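Local coordinates for protein glutathione peroxidase (Trypanosoma cruzi, PDB 3E0U) that probably reduces hydroperoxides as a thioredoxin-fold peroxidase of the glutathione peroxidase family, at residues 155-158 against 159-163. Sequence-based numbering, arbitrary orientation.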
loop_
_atom_site.group_PDB
_atom_site.type_symbol
_atom_site.label_atom_id
_atom_site.label_comp_id
_atom_site.label_asym_id
_atom_site.label_seq_id
_atom_site.Cartn_x
_atom_site.Cartn_y
_atom_site.Cartn_z
ATOM N N LYS A 155 1.766 14.474 -7.506
ATOM C CA LYS A 155 2.791 14.701 -8.504
ATOM C C LYS A 155 3.021 13.443 -9.364
ATOM O O LYS A 155 3.130 13.544 -10.584
ATOM C CB LYS A 155 4.115 15.130 -7.843
ATOM C CG LYS A 155 4.321 16.614 -7.637
ATOM C CD LYS A 155 5.772 16.892 -7.169
ATOM C CE LYS A 155 6.849 16.726 -8.278
ATOM N NZ LYS A 155 7.411 18.011 -8.875
ATOM N N LYS A 156 3.180 12.279 -8.731
ATOM C CA LYS A 156 3.362 11.003 -9.464
ATOM C C LYS A 156 2.049 10.302 -9.915
ATOM O O LYS A 156 1.975 9.735 -11.008
ATOM C CB LYS A 156 4.190 10.025 -8.633
ATOM C CG LYS A 156 5.353 10.640 -7.883
ATOM C CD LYS A 156 6.420 11.275 -8.804
ATOM C CE LYS A 156 7.742 11.568 -7.963
ATOM N NZ LYS A 156 8.858 12.249 -8.836
ATOM N N LEU A 157 1.003 10.412 -9.095
ATOM C CA LEU A 157 -0.305 9.788 -9.342
ATOM C C LEU A 157 -1.185 10.399 -10.464
ATOM O O LEU A 157 -1.765 9.654 -11.266
ATOM C CB LEU A 157 -1.061 9.693 -8.013
ATOM C CG LEU A 157 -2.349 8.878 -7.801
ATOM C CD1 LEU A 157 -3.523 9.709 -7.278
ATOM C CD2 LEU A 157 -2.701 8.033 -9.008
ATOM N N LEU A 158 -1.297 11.727 -10.541
ATOM C CA LEU A 158 -2.135 12.361 -11.586
ATOM C C LEU A 158 -1.775 12.039 -13.067
ATOM O O LEU A 158 -2.659 12.125 -13.945
ATOM C CB LEU A 158 -2.241 13.873 -11.354
ATOM C CG LEU A 158 -2.970 14.213 -10.034
ATOM C CD1 LEU A 158 -2.567 15.655 -9.602
ATOM C CD2 LEU A 158 -4.487 14.079 -10.239
ATOM N N PRO A 159 -0.474 11.834 -13.379
ATOM C CA PRO A 159 -0.176 11.275 -14.707
ATOM C C PRO A 159 -0.386 9.734 -14.844
ATOM O O PRO A 159 0.053 9.169 -15.855
ATOM C CB PRO A 159 1.312 11.621 -14.929
ATOM C CG PRO A 159 1.705 12.539 -13.827
ATOM C CD PRO A 159 0.750 12.275 -12.684
ATOM N N LEU A 160 -1.008 9.075 -13.850
ATOM C CA LEU A 160 -1.378 7.640 -13.914
ATOM C C LEU A 160 -2.904 7.419 -14.038
ATOM O O LEU A 160 -3.370 6.251 -14.271
ATOM C CB LEU A 160 -0.819 6.814 -12.717
ATOM C CG LEU A 160 0.688 6.626 -12.499
ATOM C CD1 LEU A 160 1.065 5.644 -11.392
ATOM C CD2 LEU A 160 1.335 6.183 -13.800
ATOM N N LEU A 161 -3.693 8.443 -13.745
ATOM C CA LEU A 161 -5.148 8.379 -13.849
ATOM C C LEU A 161 -5.575 8.722 -15.290
ATOM O O LEU A 161 -6.380 9.645 -15.533
ATOM C CB LEU A 161 -5.763 9.381 -12.878
ATOM C CG LEU A 161 -5.660 9.111 -11.371
ATOM C CD1 LEU A 161 -5.732 10.419 -10.574
ATOM C CD2 LEU A 161 -6.774 8.164 -10.967
ATOM N N GLY A 162 -4.948 8.022 -16.232
ATOM C CA GLY A 162 -5.128 8.182 -17.670
ATOM C C GLY A 162 -4.182 7.137 -18.219
ATOM O O GLY A 162 -4.154 6.837 -19.422
ATOM N N GLY A 163 -3.395 6.571 -17.290
ATOM C CA GLY A 163 -2.479 5.457 -17.525
ATOM C C GLY A 163 -1.001 5.780 -17.683
ATOM O O GLY A 163 -0.144 5.132 -17.080
#
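A type I beta turn, Leu157 to Leu160, follows on from helix 150-157 and brings Leu160 and Leu161 back onto Leu157. The carbonyl of Leu157 takes both cross-turn bonds. Leu160 N donates to Leu157 O at 2.8 Å. The N-H...O angle of this bond is 152°. This donor stands above the carbonyl plane, 51° out of it. Leu161 N reaches the same oxygen at 3.4 Å, a weak, bent bond. Pro159 has no N-H to give. Its ring lies against the backbone carbonyls of Lys155 and Lys156, with CD 3.3 Å from Lys156 O.

The leucine side chains meet on another side of the turn. Leu161 points back toward the helix, and its CD1 meets the ends of both Leu157 and Leu158. Its CG lies 3.9 Å from Leu157 CD2. Its CD1 is 3.9 Å from Leu158 CD2 and also touches Leu157 CD1. Leu157 reaches this place because its CG is anti to the backbone N (chi1 -168°). In the thioredoxin fold of this enzyme, the turn lies near the C-terminus, away from the predicted active-site cysteine, Cys37. Tyr54 of helix 43-54 touches Leu157, Leu158 and Leu161. Pro27 contacts Leu157, Leu160 and Leu161, while Leu160 also packs on Leu133 and Val141 of the sheet. Leu160 CB sits 3.3 Å from Leu157 O, and its CG lies 3.7 Å from Lys156 O. Leu161 is the centre of an inverse gamma turn, where the chain bends again into Gly162 and Gly163.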